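Local atomic coordinates of putative phenazine biosynthesis PhzC/PhzF protein (Clostridium difficile, PDB entry 4DUN), a protein that is of unproven function but, as a member of the PhzF family, probably acts as an isomerase. Residues F116-P121 / N243-S248; N184-S189 / H221-A226; M4-V9 / N43-T48. All blocks are in the same frame, centred on the assembly; numbering follows the deposited sequence. Where two conformers were deposited one is given.

Contact 1 (F116-P121 / N243-S248); sequences FPEIMP and NTVKIS
Phe-116 and Ile-247 meet at about a right angle. CD1 at the tip of Ile-247 lies 3.5 Å from ring atom CD2 of Phe-116 and approaches the ring obliquely. CG of Phe-116 is anti to its own carbonyl carbon (chi1 -74°), and the ring reaches along the strand to Ile-247. Val-245 sits directly across from Phe-116 and projects to the same face, with CG2 4.1 Å from CB of Phe-116. The other branch of Val-245 serves Glu-118: CG1 is 3.7 Å from OE2 of Glu-118, and the extended glutamate chain crosses the valine at about a right angle. Beneath these side chains the backbones pair closely. Phe-116 N gives a bond to Val-245 O, and Val-245 N returns one to Phe-116 O, each 2.9 Å and nearly straight. A third bond runs from Glu-118 N to Asn-243 O at 3.0 Å, with the donor above the carbonyl plane. Helix 207-218 packs on the Phe-116 and Val-245 face through Cys-208 and Ile-211. The pattern is the end of an antiparallel ladder: Phe-116 and Val-245 are a hydrogen-bonded pair, and strand 111-117 turns away from strand 244-259 after Pro-117.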
ATOM      1  N   PHE A 116      -2.397  13.690  25.926  0.50 18.91           N
ATOM      2  CA  PHE A 116      -1.672  12.459  26.255  0.50 20.00           C
ATOM      3  C   PHE A 116      -0.937  12.579  27.596  0.50 24.32           C
ATOM      4  O   PHE A 116      -0.641  13.698  28.002  0.50 22.88           O
ATOM      5  CB  PHE A 116      -0.638  12.184  25.129  0.50 21.52           C
ATOM      6  CG  PHE A 116      -1.098  11.672  23.772  0.50 22.01           C
ATOM      7  CD1 PHE A 116      -2.442  11.409  23.520  0.50 24.70           C
ATOM      8  CD2 PHE A 116      -0.179  11.424  22.757  0.50 23.05           C
ATOM      9  CE1 PHE A 116      -2.858  10.928  22.275  0.50 24.39           C
ATOM     10  CE2 PHE A 116      -0.596  10.935  21.511  0.50 25.46           C
ATOM     11  CZ  PHE A 116      -1.932  10.685  21.283  0.50 23.31           C
ATOM     12  N   PRO A 117      -0.588  11.466  28.297  1.00 24.20           N
ATOM     13  CA  PRO A 117       0.181  11.600  29.547  1.00 24.88           C
ATOM     14  C   PRO A 117       1.605  12.082  29.255  1.00 28.29           C
ATOM     15  O   PRO A 117       2.171  11.738  28.216  1.00 27.50           O
ATOM     16  CB  PRO A 117       0.169  10.171  30.107  1.00 27.27           C
ATOM     17  CG  PRO A 117       0.110   9.308  28.899  1.00 31.84           C
ATOM     18  CD  PRO A 117      -0.835  10.034  27.981  1.00 26.72           C
ATOM     19  N   GLU A 118       2.141  12.945  30.126  1.00 18.05           N
ATOM     20  CA  GLU A 118       3.512  13.437  30.036  1.00 17.99           C
ATOM     21  C   GLU A 118       4.411  12.331  30.561  1.00 23.01           C
ATOM     22  O   GLU A 118       4.134  11.784  31.627  1.00 23.35           O
ATOM     23  CB  GLU A 118       3.664  14.734  30.844  1.00 20.36           C
ATOM     24  CG  GLU A 118       5.084  15.272  30.821  1.00 27.39           C
ATOM     25  CD  GLU A 118       5.183  16.734  31.188  1.00 49.45           C
ATOM     26  OE1 GLU A 118       4.796  17.081  32.324  1.00 40.17           O
ATOM     27  OE2 GLU A 118       5.611  17.538  30.329  1.00 56.05           O
ATOM     28  N   ILE A 119       5.424  11.931  29.791  1.00 19.51           N
ATOM     29  CA  ILE A 119       6.295  10.826  30.219  1.00 19.13           C
ATOM     30  C   ILE A 119       7.765  11.242  30.061  1.00 23.04           C
ATOM     31  O   ILE A 119       8.373  10.953  29.030  1.00 21.01           O
ATOM     32  CB  ILE A 119       5.983   9.493  29.460  1.00 21.67           C
ATOM     33  CG1 ILE A 119       4.483   9.108  29.485  1.00 22.71           C
ATOM     34  CG2 ILE A 119       6.852   8.327  29.979  1.00 22.54           C
ATOM     35  CD1 ILE A 119       4.060   8.066  28.413  1.00 30.60           C
ATOM     36  N   MET A 120       8.344  11.888  31.091  1.00 20.98           N
ATOM     37  CA  MET A 120       9.758  12.274  31.028  1.00 20.52           C
ATOM     38  C   MET A 120      10.619  11.000  30.950  1.00 22.71           C
ATOM     39  O   MET A 120      10.503  10.150  31.849  1.00 23.31           O
ATOM     40  CB  MET A 120      10.160  13.145  32.242  1.00 23.11           C
ATOM     41  CG  MET A 120      11.632  13.591  32.222  1.00 25.31           C
ATOM     42  SD  MET A 120      12.005  14.691  30.812  1.00 27.82           S
ATOM     43  CE  MET A 120      13.710  14.901  31.025  1.00 26.60           C
ATOM     44  N   PRO A 121      11.418  10.809  29.864  1.00 19.74           N
ATOM     45  CA  PRO A 121      12.216   9.581  29.768  1.00 19.30           C
ATOM     46  C   PRO A 121      13.412   9.651  30.697  1.00 22.39           C
ATOM     47  O   PRO A 121      13.752  10.737  31.171  1.00 21.09           O
ATOM     48  CB  PRO A 121      12.652   9.552  28.301  1.00 20.20           C
ATOM     49  CG  PRO A 121      12.762  11.011  27.919  1.00 23.28           C
ATOM     50  CD  PRO A 121      11.648  11.695  28.689  1.00 19.64           C
ATOM     51  N   ASN A 243       0.443  16.965  34.555  1.00 28.10           N
ATOM     52  CA  ASN A 243       1.352  15.958  33.976  1.00 26.61           C
ATOM     53  C   ASN A 243       0.758  15.393  32.676  1.00 26.60           C
ATOM     54  O   ASN A 243       0.744  14.176  32.448  1.00 25.83           O
ATOM     55  CB  ASN A 243       1.719  14.836  34.955  1.00 28.98           C
ATOM     56  CG  ASN A 243       2.349  15.312  36.247  1.00 50.80           C
ATOM     57  OD1 ASN A 243       1.947  14.907  37.340  1.00 51.56           O
ATOM     58  ND2 ASN A 243       3.328  16.200  36.160  1.00 40.90           N
ATOM     59  N   THR A 244       0.231  16.289  31.842  1.00 22.14           N
ATOM     60  CA  THR A 244      -0.261  15.898  30.521  1.00 20.81           C
ATOM     61  C   THR A 244       0.362  16.810  29.505  1.00 23.41           C
ATOM     62  O   THR A 244       0.922  17.854  29.858  1.00 23.74           O
ATOM     63  CB  THR A 244      -1.808  15.886  30.402  1.00 25.93           C
ATOM     64  OG1 THR A 244      -2.328  17.209  30.558  1.00 26.42           O
ATOM     65  CG2 THR A 244      -2.486  14.881  31.357  1.00 28.05           C
ATOM     66  N   VAL A 245       0.267  16.415  28.236  1.00 17.97           N
ATOM     67  CA  VAL A 245       0.760  17.193  27.115  1.00 17.33           C
ATOM     68  C   VAL A 245      -0.331  17.264  26.056  1.00 22.08           C
ATOM     69  O   VAL A 245      -1.147  16.342  25.935  1.00 21.65           O
ATOM     70  CB  VAL A 245       2.105  16.653  26.522  1.00 20.14           C
ATOM     71  CG1 VAL A 245       3.259  16.711  27.542  1.00 20.64           C
ATOM     72  CG2 VAL A 245       1.951  15.240  25.966  1.00 19.89           C
ATOM     73  N   LYS A 246      -0.352  18.359  25.285  1.00 17.73           N
ATOM     74  CA  LYS A 246      -1.274  18.488  24.177  1.00 17.18           C
ATOM     75  C   LYS A 246      -0.476  18.333  22.879  1.00 21.38           C
ATOM     76  O   LYS A 246       0.575  18.969  22.710  1.00 21.53           O
ATOM     77  CB  LYS A 246      -2.022  19.834  24.215  1.00 19.01           C
ATOM     78  CG  LYS A 246      -3.164  19.902  23.198  1.00 23.88           C
ATOM     79  CD  LYS A 246      -3.722  21.326  23.037  1.00 35.53           C
ATOM     80  CE  LYS A 246      -4.618  21.773  24.162  1.00 50.06           C
ATOM     81  NZ  LYS A 246      -5.145  23.142  23.909  1.00 62.55           N
ATOM     82  N   ILE A 247      -0.954  17.445  22.003  1.00 17.43           N
ATOM     83  CA  ILE A 247      -0.382  17.165  20.687  1.00 18.38           C
ATOM     84  C   ILE A 247      -1.453  17.559  19.679  1.00 23.15           C
ATOM     85  O   ILE A 247      -2.588  17.081  19.782  1.00 21.35           O
ATOM     86  CB  ILE A 247       0.061  15.675  20.634  1.00 22.46           C
ATOM     87  CG1 ILE A 247       1.420  15.566  21.377  1.00 24.09           C
ATOM     88  CG2 ILE A 247       0.183  15.122  19.190  1.00 25.67           C
ATOM     89  CD1 ILE A 247       1.522  14.456  22.340  1.00 34.15           C
ATOM     90  N   SER A 248      -1.107  18.471  18.740  1.00 19.25           N
ATOM     91  CA  SER A 248      -2.085  18.933  17.758  1.00 19.05           C
ATOM     92  C   SER A 248      -1.539  18.867  16.360  1.00 20.63           C
ATOM     93  O   SER A 248      -0.333  19.057  16.144  1.00 19.73           O
ATOM     94  CB  SER A 248      -2.530  20.369  18.049  1.00 24.12           C
ATOM     95  OG  SER A 248      -2.934  20.559  19.394  1.00 29.90           O
TER

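Contact 2 (N184-S189 / H221-A226); sequences NTDFVS and HKMVAA
The ring of Phe-187 lies against the methyl of Ala-225, with the sulfur of Met-223 at its edge. Its CG lies between the backbone N and the carbonyl carbon (chi1 63°), which swings the ring back toward the strand of Ala-225. Beyond CB, the CD2 side of the ring comes first to the methyl of Ala-225, at 3.8 Å. CE2 is closer still, 3.5 Å from Ala-225 CB, and CZ at the tip also touches this methyl. Together they make a CH-pi contact over one ring face, with the methyl 22° off the ring normal. On the CD1 and CE1 side the ring edge also meets sulfur. Met-223 SD lies 3.9 Å from CE1 of Phe-187, a Met-aromatic contact.

Asp-186 holds the start of the pairing. Its OD2 accepts Val-224 N at 2.8 Å on the anti side of the carboxylate, while Asp-186 N donates to Val-224 O. OD1 of the same carboxylate forms a salt bridge with Lys-220, so both oxygens are engaged. Further along, Ala-226 N bonds to Phe-187 O, and Ser-189 N bonds to Ala-226 O at 3.0 Å. A water joins Ser-189 OG to that same carbonyl, which is thus gripped twice. On the other face, Val-188 CG1 rests on Ala-226 CB.

The strands 187-193 and 222-227 run parallel, with strand 176-181 beside the first and strand 233-239 beside the second. Helix 207-218 packs on the Phe-187 face, where Trp-214 stacks on the ring and Leu-210 touches it.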
ATOM      1  N   ASN A 184      14.122  25.296  11.841  1.00 31.32           N
ATOM      2  CA  ASN A 184      12.900  26.067  11.616  1.00 32.69           C
ATOM      3  C   ASN A 184      11.861  25.778  12.716  1.00 32.32           C
ATOM      4  O   ASN A 184      10.851  26.467  12.815  1.00 33.21           O
ATOM      5  CB  ASN A 184      12.333  25.689  10.224  1.00 35.54           C
ATOM      6  CG  ASN A 184      11.197  26.557   9.749  1.00 77.87           C
ATOM      7  OD1 ASN A 184      11.378  27.729   9.400  1.00 79.12           O
ATOM      8  ND2 ASN A 184       9.993  25.995   9.731  1.00 73.30           N
ATOM      9  N   THR A 185      12.118  24.768  13.545  1.00 27.16           N
ATOM     10  CA  THR A 185      11.221  24.346  14.630  1.00 25.19           C
ATOM     11  C   THR A 185      11.999  24.234  15.934  1.00 27.18           C
ATOM     12  O   THR A 185      13.227  24.315  15.912  1.00 27.29           O
ATOM     13  CB  THR A 185      10.568  22.989  14.266  1.00 28.21           C
ATOM     14  OG1 THR A 185      11.584  21.993  14.110  1.00 25.83           O
ATOM     15  CG2 THR A 185       9.689  23.062  13.009  1.00 24.16           C
ATOM     16  N   ASP A 186      11.305  24.043  17.069  1.00 21.84           N
ATOM     17  CA  ASP A 186      11.987  23.899  18.356  1.00 21.54           C
ATOM     18  C   ASP A 186      12.817  22.632  18.394  1.00 24.30           C
ATOM     19  O   ASP A 186      13.963  22.663  18.855  1.00 22.55           O
ATOM     20  CB  ASP A 186      10.989  23.928  19.525  1.00 22.29           C
ATOM     21  CG  ASP A 186      10.368  25.284  19.658  1.00 26.91           C
ATOM     22  OD1 ASP A 186      11.059  26.203  20.150  1.00 27.08           O
ATOM     23  OD2 ASP A 186       9.224  25.453  19.200  1.00 25.25           O
ATOM     24  N   PHE A 187      12.238  21.509  17.913  1.00 19.81           N
ATOM     25  CA  PHE A 187      12.935  20.238  17.875  1.00 17.31           C
ATOM     26  C   PHE A 187      12.428  19.406  16.735  1.00 21.09           C
ATOM     27  O   PHE A 187      11.366  19.694  16.171  1.00 20.58           O
ATOM     28  CB  PHE A 187      12.850  19.474  19.212  1.00 17.80           C
ATOM     29  CG  PHE A 187      11.478  19.045  19.677  1.00 17.80           C
ATOM     30  CD1 PHE A 187      10.721  19.863  20.504  1.00 20.70           C
ATOM     31  CD2 PHE A 187      10.974  17.789  19.338  1.00 18.61           C
ATOM     32  CE1 PHE A 187       9.494  19.429  21.008  1.00 21.68           C
ATOM     33  CE2 PHE A 187       9.748  17.350  19.840  1.00 19.00           C
ATOM     34  CZ  PHE A 187       9.008  18.181  20.662  1.00 18.62           C
ATOM     35  N   VAL A 188      13.205  18.370  16.383  1.00 17.50           N
ATOM     36  CA  VAL A 188      12.876  17.476  15.288  1.00 17.60           C
ATOM     37  C   VAL A 188      13.075  16.059  15.732  1.00 19.34           C
ATOM     38  O   VAL A 188      13.833  15.809  16.677  1.00 17.83           O
ATOM     39  CB  VAL A 188      13.707  17.770  13.995  1.00 21.79           C
ATOM     40  CG1 VAL A 188      13.413  19.159  13.432  1.00 21.99           C
ATOM     41  CG2 VAL A 188      15.218  17.575  14.224  1.00 22.00           C
ATOM     42  N   SER A 189      12.454  15.126  15.023  1.00 15.84           N
ATOM     43  CA  SER A 189      12.645  13.691  15.289  1.00 15.52           C
ATOM     44  C   SER A 189      12.280  12.869  14.065  1.00 18.86           C
ATOM     45  O   SER A 189      11.701  13.379  13.112  1.00 18.06           O
ATOM     46  CB  SER A 189      11.842  13.212  16.501  1.00 16.36           C
ATOM     47  OG  SER A 189      10.448  13.157  16.216  1.00 18.28           O
ATOM     48  N   HIS A 221       7.053  26.044  27.322  1.00 30.17           N
ATOM     49  CA  HIS A 221       5.862  25.223  27.568  1.00 30.81           C
ATOM     50  C   HIS A 221       5.104  24.971  26.268  1.00 31.31           C
ATOM     51  O   HIS A 221       4.381  23.986  26.183  1.00 29.66           O
ATOM     52  CB  HIS A 221       4.941  25.845  28.621  1.00 34.38           C
ATOM     53  CG  HIS A 221       5.405  25.631  30.030  1.00 40.58           C
ATOM     54  ND1 HIS A 221       5.166  26.570  31.014  1.00 45.00           N
ATOM     55  CD2 HIS A 221       6.079  24.588  30.577  1.00 43.47           C
ATOM     56  CE1 HIS A 221       5.694  26.072  32.122  1.00 45.50           C
ATOM     57  NE2 HIS A 221       6.260  24.884  31.904  1.00 44.82           N
ATOM     58  N   LYS A 222       5.263  25.862  25.270  1.00 27.33           N
ATOM     59  CA  LYS A 222       4.647  25.749  23.946  1.00 25.72           C
ATOM     60  C   LYS A 222       5.746  25.664  22.928  1.00 27.56           C
ATOM     61  O   LYS A 222       6.637  26.519  22.918  1.00 27.59           O
ATOM     62  CB  LYS A 222       3.730  26.937  23.642  1.00 29.56           C
ATOM     63  CG  LYS A 222       2.405  26.921  24.392  1.00 46.73           C
ATOM     64  CD  LYS A 222       1.475  28.051  23.942  1.00 55.36           C
ATOM     65  CE  LYS A 222       0.750  27.767  22.645  1.00 64.46           C
ATOM     66  NZ  LYS A 222      -0.135  28.896  22.258  1.00 79.74           N
ATOM     67  N   MET A 223       5.710  24.631  22.093  1.00 21.64           N
ATOM     68  CA  MET A 223       6.740  24.381  21.088  1.00 20.46           C
ATOM     69  C   MET A 223       6.155  23.848  19.811  1.00 25.39           C
ATOM     70  O   MET A 223       5.013  23.368  19.796  1.00 22.85           O
ATOM     71  CB  MET A 223       7.759  23.332  21.621  1.00 20.88           C
ATOM     72  CG  MET A 223       8.577  23.786  22.816  1.00 23.33           C
ATOM     73  SD  MET A 223       9.581  22.447  23.509  1.00 25.29           S
ATOM     74  CE  MET A 223       8.286  21.493  24.384  1.00 21.54           C
ATOM     75  N   VAL A 224       6.936  23.918  18.726  0.50 22.61           N
ATOM     76  CA  VAL A 224       6.567  23.315  17.455  0.50 21.10           C
ATOM     77  C   VAL A 224       7.654  22.280  17.150  0.50 24.76           C
ATOM     78  O   VAL A 224       8.843  22.536  17.369  0.50 24.49           O
ATOM     79  CB  VAL A 224       6.305  24.318  16.291  0.50 25.39           C
ATOM     80  CG1 VAL A 224       7.591  24.998  15.808  0.50 25.59           C
ATOM     81  CG2 VAL A 224       5.571  23.631  15.135  0.50 24.72           C
ATOM     82  N   ALA A 225       7.230  21.100  16.711  1.00 20.82           N
ATOM     83  CA  ALA A 225       8.121  19.993  16.372  1.00 20.23           C
ATOM     84  C   ALA A 225       7.887  19.563  14.944  1.00 22.85           C
ATOM     85  O   ALA A 225       6.774  19.681  14.424  1.00 22.62           O
ATOM     86  CB  ALA A 225       7.876  18.817  17.311  1.00 20.09           C
ATOM     87  N   ALA A 226       8.921  19.043  14.319  1.00 19.49           N
ATOM     88  CA  ALA A 226       8.797  18.475  12.979  1.00 18.51           C
ATOM     89  C   ALA A 226       9.235  17.034  13.048  1.00 20.48           C
ATOM     90  O   ALA A 226      10.126  16.685  13.828  1.00 20.75           O
ATOM     91  CB  ALA A 226       9.653  19.253  11.968  1.00 19.90           C
TER
HETATM   92  O   HOH W   1       9.487  15.598  16.560  1.00 18.87           O

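Contact 3 (M4-V9 / N43-T48); sequences MEYYIV and NNLPET
The backbones of Tyr-6 to Ile-8 and Asn-43 to Thr-48 stay well apart, with the nearest CA atoms 8.9 Å from each other at Ile-8 and Leu-45, so side chains bridge them. Tyr-6 extends with CG anti to the backbone N (chi1 179°), which carries its hydroxyl to the amide of Asn-43. The two side chains arrive from opposite directions, and ring and amide planes are only 15° apart. Tyr-6 OH is 3.1 Å from Asn-43 ND2, but the angle is too poor for a hydrogen bond. A water makes the link instead, 2.7 Å from Tyr-6 OH and donating to Asn-43 OD1 at 2.9 Å. Asn-43 ND2 donates to Thr-48 OG1 at 3.1 Å, nearly in the amide plane. Leu-45 adds an apolar side. Its CD1 is 3.4 Å from Tyr-6 OH and 3.8 Å from Ile-8 CG1. Phe-254 and Glu-42 of the second subunit pack on Asn-43 and Leu-45. The chemistry is that of buried polar groups satisfied through a water and a side-chain hydrogen bond from Asn-43 to Thr-48. That bond fixes the amide's rotation and ties the end of helix 33-43 to Thr-48, the residue after Glu-47, the predicted active-site residue.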
ATOM      1  N   MET A   4     -20.993   2.574   2.088  1.00 35.22           N
ATOM      2  CA  MET A   4     -20.214   3.162   3.171  1.00 33.31           C
ATOM      3  C   MET A   4     -19.340   4.297   2.632  1.00 28.67           C
ATOM      4  O   MET A   4     -18.676   4.140   1.599  1.00 25.54           O
ATOM      5  CB  MET A   4     -19.376   2.109   3.943  1.00 37.02           C
ATOM      6  CG  MET A   4     -18.629   1.106   3.071  1.00 43.04           C
ATOM      7  SD  MET A   4     -18.160  -0.469   3.889  1.00 49.80           S
ATOM      8  CE  MET A   4     -19.663  -1.365   3.763  1.00 47.57           C
ATOM      9  N   GLU A   5     -19.371   5.452   3.320  1.00 23.43           N
ATOM     10  CA  GLU A   5     -18.555   6.621   2.944  1.00 21.37           C
ATOM     11  C   GLU A   5     -17.097   6.324   3.240  1.00 22.85           C
ATOM     12  O   GLU A   5     -16.783   5.736   4.281  1.00 23.28           O
ATOM     13  CB  GLU A   5     -18.999   7.883   3.685  1.00 22.93           C
ATOM     14  CG  GLU A   5     -20.447   8.286   3.511  1.00 36.55           C
ATOM     15  CD  GLU A   5     -20.877   9.247   4.605  1.00 59.11           C
ATOM     16  OE1 GLU A   5     -21.617   8.820   5.523  1.00 49.47           O
ATOM     17  OE2 GLU A   5     -20.373  10.392   4.608  1.00 54.52           O
ATOM     18  N   TYR A   6     -16.204   6.708   2.333  1.00 18.47           N
ATOM     19  CA  TYR A   6     -14.784   6.392   2.487  1.00 17.01           C
ATOM     20  C   TYR A   6     -13.941   7.606   2.114  1.00 19.34           C
ATOM     21  O   TYR A   6     -14.245   8.313   1.141  1.00 18.97           O
ATOM     22  CB  TYR A   6     -14.407   5.146   1.643  1.00 17.38           C
ATOM     23  CG  TYR A   6     -12.938   4.800   1.752  1.00 17.52           C
ATOM     24  CD1 TYR A   6     -12.387   4.386   2.962  1.00 17.99           C
ATOM     25  CD2 TYR A   6     -12.072   5.003   0.679  1.00 17.44           C
ATOM     26  CE1 TYR A   6     -11.016   4.167   3.099  1.00 17.77           C
ATOM     27  CE2 TYR A   6     -10.703   4.780   0.802  1.00 17.20           C
ATOM     28  CZ  TYR A   6     -10.179   4.369   2.018  1.00 19.04           C
ATOM     29  OH  TYR A   6      -8.836   4.131   2.149  1.00 17.74           O
ATOM     30  N   TYR A   7     -12.912   7.868   2.930  1.00 15.06           N
ATOM     31  CA  TYR A   7     -12.047   9.030   2.827  1.00 15.22           C
ATOM     32  C   TYR A   7     -10.604   8.644   3.006  1.00 19.50           C
ATOM     33  O   TYR A   7     -10.296   7.801   3.854  1.00 19.45           O
ATOM     34  CB  TYR A   7     -12.400  10.056   3.949  1.00 16.59           C
ATOM     35  CG  TYR A   7     -13.857  10.455   4.009  1.00 18.54           C
ATOM     36  CD1 TYR A   7     -14.784   9.685   4.709  1.00 19.79           C
ATOM     37  CD2 TYR A   7     -14.307  11.620   3.394  1.00 19.59           C
ATOM     38  CE1 TYR A   7     -16.137  10.037   4.750  1.00 21.47           C
ATOM     39  CE2 TYR A   7     -15.651  11.992   3.447  1.00 21.46           C
ATOM     40  CZ  TYR A   7     -16.560  11.201   4.128  1.00 25.38           C
ATOM     41  OH  TYR A   7     -17.882  11.579   4.175  1.00 28.23           O
ATOM     42  N   ILE A   8      -9.713   9.291   2.257  1.00 16.01           N
ATOM     43  CA  ILE A   8      -8.265   9.164   2.444  1.00 15.20           C
ATOM     44  C   ILE A   8      -7.805  10.518   2.951  1.00 18.76           C
ATOM     45  O   ILE A   8      -8.011  11.522   2.273  1.00 18.13           O
ATOM     46  CB  ILE A   8      -7.464   8.716   1.201  1.00 17.33           C
ATOM     47  CG1 ILE A   8      -7.922   7.329   0.707  1.00 17.15           C
ATOM     48  CG2 ILE A   8      -5.951   8.733   1.545  1.00 17.65           C
ATOM     49  CD1 ILE A   8      -7.352   6.932  -0.687  1.00 18.02           C
ATOM     50  N   VAL A   9      -7.227  10.545   4.151  1.00 15.52           N
ATOM     51  CA  VAL A   9      -6.841  11.781   4.837  1.00 15.69           C
ATOM     52  C   VAL A   9      -5.391  11.716   5.266  1.00 19.36           C
ATOM     53  O   VAL A   9      -4.966  10.697   5.820  1.00 18.55           O
ATOM     54  CB  VAL A   9      -7.771  11.974   6.087  1.00 18.01           C
ATOM     55  CG1 VAL A   9      -7.351  13.169   6.958  1.00 18.08           C
ATOM     56  CG2 VAL A   9      -9.244  12.082   5.682  1.00 17.92           C
ATOM     57  N   ASN A  43      -7.384  -1.436   0.693  1.00 16.10           N
ATOM     58  CA  ASN A  43      -6.878  -0.069   0.680  1.00 15.62           C
ATOM     59  C   ASN A  43      -5.341  -0.024   0.646  1.00 19.57           C
ATOM     60  O   ASN A  43      -4.760   0.835  -0.034  1.00 17.46           O
ATOM     61  CB  ASN A  43      -7.388   0.686   1.897  1.00 14.29           C
ATOM     62  CG  ASN A  43      -8.843   1.033   1.779  1.00 19.80           C
ATOM     63  OD1 ASN A  43      -9.367   1.242   0.685  1.00 16.56           O
ATOM     64  ND2 ASN A  43      -9.517   1.167   2.920  1.00 18.31           N
ATOM     65  N   ASN A  44      -4.695  -0.953   1.376  1.00 16.64           N
ATOM     66  CA  ASN A  44      -3.240  -1.055   1.512  1.00 17.11           C
ATOM     67  C   ASN A  44      -2.611   0.231   2.099  1.00 21.07           C
ATOM     68  O   ASN A  44      -1.417   0.491   1.915  1.00 20.18           O
ATOM     69  CB  ASN A  44      -2.555  -1.425   0.183  1.00 18.38           C
ATOM     70  CG  ASN A  44      -1.214  -2.067   0.424  1.00 24.59           C
ATOM     71  OD1 ASN A  44      -1.048  -2.852   1.378  1.00 20.59           O
ATOM     72  ND2 ASN A  44      -0.213  -1.673  -0.360  1.00 16.79           N
ATOM     73  N   LEU A  45      -3.416   1.022   2.821  1.00 17.63           N
ATOM     74  CA  LEU A  45      -2.902   2.195   3.503  1.00 16.99           C
ATOM     75  C   LEU A  45      -2.368   1.747   4.886  1.00 19.17           C
ATOM     76  O   LEU A  45      -2.783   0.696   5.374  1.00 19.02           O
ATOM     77  CB  LEU A  45      -3.975   3.301   3.599  1.00 16.93           C
ATOM     78  CG  LEU A  45      -4.340   3.965   2.267  1.00 19.65           C
ATOM     79  CD1 LEU A  45      -5.541   4.895   2.426  1.00 19.00           C
ATOM     80  CD2 LEU A  45      -3.133   4.718   1.670  1.00 21.46           C
ATOM     81  N   PRO A  46      -1.420   2.493   5.508  1.00 16.33           N
ATOM     82  CA  PRO A  46      -0.837   2.054   6.799  1.00 15.72           C
ATOM     83  C   PRO A  46      -1.898   1.615   7.820  1.00 18.83           C
ATOM     84  O   PRO A  46      -1.742   0.587   8.489  1.00 17.14           O
ATOM     85  CB  PRO A  46      -0.079   3.288   7.273  1.00 17.68           C
ATOM     86  CG  PRO A  46       0.369   3.943   5.984  1.00 22.17           C
ATOM     87  CD  PRO A  46      -0.793   3.754   5.033  1.00 17.74           C
ATOM     88  N   GLU A  47      -3.010   2.361   7.866  1.00 16.06           N
ATOM     89  CA  GLU A  47      -4.198   1.994   8.630  1.00 15.69           C
ATOM     90  C   GLU A  47      -5.448   2.447   7.909  1.00 18.76           C
ATOM     91  O   GLU A  47      -5.432   3.489   7.229  1.00 18.91           O
ATOM     92  CB  GLU A  47      -4.209   2.629  10.047  1.00 17.98           C
ATOM     93  CG  GLU A  47      -3.298   1.982  11.085  1.00 21.91           C
ATOM     94  CD  GLU A  47      -1.849   2.433  11.077  1.00 31.11           C
ATOM     95  OE1 GLU A  47      -1.521   3.437  10.399  1.00 21.54           O
ATOM     96  OE2 GLU A  47      -1.025   1.747  11.727  1.00 28.32           O
ATOM     97  N   THR A  48      -6.543   1.685   8.097  1.00 15.15           N
ATOM     98  CA  THR A  48      -7.913   2.083   7.772  1.00 15.16           C
ATOM     99  C   THR A  48      -8.651   2.135   9.100  1.00 17.88           C
ATOM    100  O   THR A  48      -8.690   1.131   9.834  1.00 17.47           O
ATOM    101  CB  THR A  48      -8.626   1.181   6.741  1.00 17.28           C
ATOM    102  OG1 THR A  48      -7.906   1.280   5.515  1.00 18.10           O
ATOM    103  CG2 THR A  48     -10.084   1.629   6.499  1.00 16.02           C
TER
HETATM  104  O   HOH W   2      -7.875   3.481  -0.332  1.00 18.52           O

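How the contacts relate
Contact 3 closes first along the chain. Contact 1 opens later, and contact 2 is nested inside its loop. Contacts 1 and 2 are neighbours, with centres about 14 Å apart and nearest atoms about 7 Å apart. Helix 207-218 packs against both, and strand 233-239 lies between strands 222-227 and 244-259. Contact 3 is on the other side of the chain's centre, about 28 Å from contact 1 and 29 Å from contact 2, between centres. Strand 244-259 spans the gap: it pairs with strand 111-117 in contact 1 and, farther on, with strand 4-11 of contact 3. This long strand thus links the chain's two halves, consistent with the two-lobed fold of PhzF relatives.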